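Long-range contact in peptidoglycan D,D-transpeptidase MrdA (Pseudomonas aeruginosa, PDB 7KIS), which probably cross-links the peptidoglycan of the bacterial cell wall as a penicillin-binding transpeptidase, here in complex with the diazabicyclooctane inhibitor WCK 5153: residues Asp564-Val569 with Ser592-Pro597. Numbering follows the deposited sequence.
Sequences DHALFV and SGVAAP. With C9D ((2S,5R)-1-formyl-N'-[(3R)-pyrrolidine-3-carbonyl]-5-[(sulfooxy)amino]piperidine-2-carbohydrazide), chain C.
Phe568, Ala595 and Ala566 bury the most surface where strand 566-569 lies over the start of helix 591-607. The Phe568 ring lies across Ala596: the CB methyl sits over one face, 3.8 Å from the ring centroid and 27° off the normal, a CH-pi contact displaced toward the rim at CD2 and CE2. With CG anti to the backbone N (chi1 -168°), the ring is carried beyond Ala595 to reach this methyl. The root of the same side chain rests on Ala595, Phe568 CB lying 3.7 Å from Ala595 CB. The Ala595 methyl points toward the strand and nestles beneath its backbone, 3.6 Å from Leu567 C. Ala566 CB touches two consecutive helix residues, 3.9 Å from Ala595 CB and 3.7 Å from Val594 CG1. No hydrogen bond crosses the contact; small methyl groups let the helix axis come within 6.7 Å of the strand axis, at a crossing angle of -44°. Leu567 turns the other way, toward helix 459-470 and the neighbourhood of Ser327, the predicted acylated serine. At the start of the helix segment, Ser592 meets the sulfate of the inhibitor, its backbone N 2.6 Å from C9D OAF, while Thr541 hydrogen-bonds the same ligand. The packing thus sets the C-terminal helix 591-607 against the central antiparallel sheet, with the helix's N-terminal end beside the ligand pocket, an arrangement characteristic of the penicillin-binding transpeptidase and serine beta-lactamase fold.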
ATOM      1  N   ASP A 564      -0.131 -20.024   1.772  1.00 51.43           N
ATOM      2  CA  ASP A 564      -0.781 -18.740   1.982  1.00 49.44           C
ATOM      3  C   ASP A 564       0.248 -17.615   2.067  1.00 45.38           C
ATOM      4  O   ASP A 564       1.417 -17.831   2.397  1.00 43.38           O
ATOM      5  CB  ASP A 564      -1.676 -18.765   3.231  1.00 45.35           C
ATOM      6  CG  ASP A 564      -0.962 -19.269   4.472  1.00 61.71           C
ATOM      7  OD1 ASP A 564       0.266 -19.090   4.587  1.00 58.85           O
ATOM      8  OD2 ASP A 564      -1.645 -19.842   5.348  1.00 59.17           O
ATOM      9  N   HIS A 565      -0.210 -16.403   1.757  1.00 47.55           N
ATOM     10  CA  HIS A 565       0.681 -15.252   1.663  1.00 43.58           C
ATOM     11  C   HIS A 565       1.144 -14.774   3.035  1.00 38.63           C
ATOM     12  O   HIS A 565       0.376 -14.758   4.003  1.00 40.07           O
ATOM     13  CB  HIS A 565      -0.017 -14.100   0.938  1.00 35.14           C
ATOM     14  CG  HIS A 565      -0.792 -14.522  -0.271  1.00 45.48           C
ATOM     15  ND1 HIS A 565      -0.266 -15.346  -1.242  1.00 45.89           N
ATOM     16  CD2 HIS A 565      -2.053 -14.230  -0.668  1.00 46.92           C
ATOM     17  CE1 HIS A 565      -1.169 -15.545  -2.184  1.00 43.43           C
ATOM     18  NE2 HIS A 565      -2.263 -14.878  -1.860  1.00 39.97           N
ATOM     19  N   ALA A 566       2.415 -14.383   3.109  1.00 28.10           N
ATOM     20  CA  ALA A 566       2.995 -13.795   4.308  1.00 28.77           C
ATOM     21  C   ALA A 566       2.932 -12.275   4.230  1.00 31.74           C
ATOM     22  O   ALA A 566       3.222 -11.682   3.186  1.00 35.21           O
ATOM     23  CB  ALA A 566       4.443 -14.252   4.487  1.00 33.86           C
ATOM     24  N   LEU A 567       2.551 -11.645   5.341  1.00 27.64           N
ATOM     25  CA  LEU A 567       2.368 -10.202   5.403  1.00 22.98           C
ATOM     26  C   LEU A 567       3.157  -9.624   6.569  1.00 27.38           C
ATOM     27  O   LEU A 567       3.303 -10.259   7.617  1.00 29.67           O
ATOM     28  CB  LEU A 567       0.884  -9.829   5.552  1.00 33.02           C
ATOM     29  CG  LEU A 567       0.065  -9.589   4.282  1.00 26.45           C
ATOM     30  CD1 LEU A 567      -0.088 -10.871   3.484  1.00 32.32           C
ATOM     31  CD2 LEU A 567      -1.300  -9.019   4.630  1.00 21.74           C
ATOM     32  N   PHE A 568       3.664  -8.406   6.377  1.00 28.49           N
ATOM     33  CA  PHE A 568       4.326  -7.673   7.456  1.00 22.20           C
ATOM     34  C   PHE A 568       4.282  -6.189   7.138  1.00 23.36           C
ATOM     35  O   PHE A 568       4.730  -5.770   6.066  1.00 21.97           O
ATOM     36  CB  PHE A 568       5.775  -8.135   7.637  1.00 33.86           C
ATOM     37  CG  PHE A 568       6.425  -7.624   8.899  1.00 30.69           C
ATOM     38  CD1 PHE A 568       6.973  -6.355   8.955  1.00 23.96           C
ATOM     39  CD2 PHE A 568       6.495  -8.418  10.026  1.00 30.62           C
ATOM     40  CE1 PHE A 568       7.575  -5.889  10.106  1.00 30.13           C
ATOM     41  CE2 PHE A 568       7.090  -7.958  11.184  1.00 34.47           C
ATOM     42  CZ  PHE A 568       7.632  -6.691  11.223  1.00 34.13           C
ATOM     43  N   VAL A 569       3.744  -5.403   8.065  1.00 31.62           N
ATOM     44  CA  VAL A 569       3.773  -3.952   7.984  1.00 28.85           C
ATOM     45  C   VAL A 569       4.672  -3.428   9.101  1.00 30.86           C
ATOM     46  O   VAL A 569       5.046  -4.154  10.020  1.00 34.57           O
ATOM     47  CB  VAL A 569       2.361  -3.338   8.068  1.00 29.45           C
ATOM     48  CG1 VAL A 569       1.414  -4.049   7.115  1.00 26.94           C
ATOM     49  CG2 VAL A 569       1.839  -3.401   9.496  1.00 30.57           C
ATOM     50  N   SER A 592       6.418 -13.666   9.929  1.00 35.41           N
ATOM     51  CA  SER A 592       7.565 -13.388  10.778  1.00 32.47           C
ATOM     52  C   SER A 592       8.906 -13.794  10.156  1.00 33.03           C
ATOM     53  O   SER A 592       9.938 -13.239  10.559  1.00 28.61           O
ATOM     54  CB  SER A 592       7.383 -14.071  12.106  1.00 42.22           C
ATOM     55  OG  SER A 592       7.134 -15.440  11.917  1.00 53.51           O
ATOM     56  N   GLY A 593       8.927 -14.748   9.222  1.00 32.92           N
ATOM     57  CA  GLY A 593      10.182 -15.310   8.747  1.00 27.12           C
ATOM     58  C   GLY A 593      10.643 -14.876   7.368  1.00 29.47           C
ATOM     59  O   GLY A 593      11.846 -14.904   7.086  1.00 35.03           O
ATOM     60  N   VAL A 594       9.717 -14.482   6.490  1.00 25.92           N
ATOM     61  CA  VAL A 594      10.050 -14.005   5.153  1.00 27.80           C
ATOM     62  C   VAL A 594       9.582 -12.569   4.929  1.00 26.80           C
ATOM     63  O   VAL A 594      10.329 -11.738   4.403  1.00 30.64           O
ATOM     64  CB  VAL A 594       9.498 -14.950   4.052  1.00 29.52           C
ATOM     65  CG1 VAL A 594       8.014 -15.193   4.212  1.00 29.94           C
ATOM     66  CG2 VAL A 594       9.801 -14.408   2.664  1.00 29.97           C
ATOM     67  N   ALA A 595       8.346 -12.254   5.327  1.00 28.72           N
ATOM     68  CA  ALA A 595       7.827 -10.909   5.093  1.00 26.26           C
ATOM     69  C   ALA A 595       8.481  -9.888   6.013  1.00 27.64           C
ATOM     70  O   ALA A 595       8.631  -8.720   5.635  1.00 29.96           O
ATOM     71  CB  ALA A 595       6.309 -10.892   5.272  1.00 24.03           C
ATOM     72  N   ALA A 596       8.878 -10.302   7.219  1.00 28.42           N
ATOM     73  CA  ALA A 596       9.519  -9.361   8.136  1.00 28.67           C
ATOM     74  C   ALA A 596      10.915  -8.960   7.668  1.00 26.17           C
ATOM     75  O   ALA A 596      11.220  -7.754   7.677  1.00 27.93           O
ATOM     76  CB  ALA A 596       9.537  -9.939   9.554  1.00 31.28           C
ATOM     77  N   PRO A 597      11.803  -9.879   7.265  1.00 29.29           N
ATOM     78  CA  PRO A 597      13.122  -9.441   6.775  1.00 27.53           C
ATOM     79  C   PRO A 597      13.063  -8.573   5.529  1.00 30.12           C
ATOM     80  O   PRO A 597      14.002  -7.803   5.290  1.00 32.29           O
ATOM     81  CB  PRO A 597      13.854 -10.762   6.498  1.00 24.93           C
ATOM     82  CG  PRO A 597      13.159 -11.764   7.338  1.00 22.62           C
ATOM     83  CD  PRO A 597      11.727 -11.349   7.347  1.00 23.55           C
TER
HETATM   84  OAF C9D C 701       4.255 -13.968  11.416  1.00 62.07           O
HETATM   85  SAY C9D C 701       3.311 -14.865  12.199  1.00 68.73           S
HETATM   86  OAD C9D C 701       3.373 -16.287  11.684  1.00 59.99           O
HETATM   87  OAE C9D C 701       3.881 -14.758  13.597  1.00 50.66           O
HETATM   88  OAR C9D C 701       1.718 -14.279  12.140  1.00 42.22           O
HETATM   89  NAQ C9D C 701       1.108 -14.521  13.418  1.00 50.29           N
HETATM   90  CAU C9D C 701       0.007 -15.560  13.289  1.00 40.47           C
HETATM   91  CAJ C9D C 701       0.087 -16.189  11.949  1.00 45.30           C
HETATM   92  CB  C9D C 701      -1.055 -17.080  11.660  1.00 36.09           C
HETATM   93  CAM C9D C 701      -1.347 -14.908  13.573  1.00 38.86           C
HETATM   94  N   C9D C 701      -2.338 -15.034  12.437  1.00 38.36           N
HETATM   95  CAG C9D C 701      -2.801 -13.817  11.769  1.00 38.94           C
HETATM   96  OAA C9D C 701      -3.032 -13.837  10.601  1.00 47.26           O
HETATM   97  CA  C9D C 701      -2.385 -16.332  11.662  1.00 33.78           C
HETATM   98  C   C9D C 701      -3.439 -17.256  12.250  1.00 30.33           C
HETATM   99  O   C9D C 701      -3.563 -18.343  11.803  1.00 34.86           O
HETATM  100  NAP C9D C 701      -4.305 -16.825  13.373  1.00 34.61           N
HETATM  101  NAO C9D C 701      -5.256 -17.765  13.854  1.00 36.23           N
HETATM  102  CAS C9D C 701      -6.335 -18.224  12.980  1.00 43.70           C
HETATM  103  OAB C9D C 701      -6.432 -17.809  11.871  1.00 45.36           O
HETATM  104  CAV C9D C 701      -7.369 -19.287  13.517  1.00 39.57           C
HETATM  105  CAI C9D C 701      -6.562 -20.402  14.271  1.00 35.65           C
HETATM  106  CAH C9D C 701      -6.581 -21.659  13.304  1.00 43.36           C
HETATM  107  NAN C9D C 701      -7.709 -21.509  12.582  1.00 58.62           N
HETATM  108  CAL C9D C 701      -7.972 -19.893  12.456  1.00 48.60           C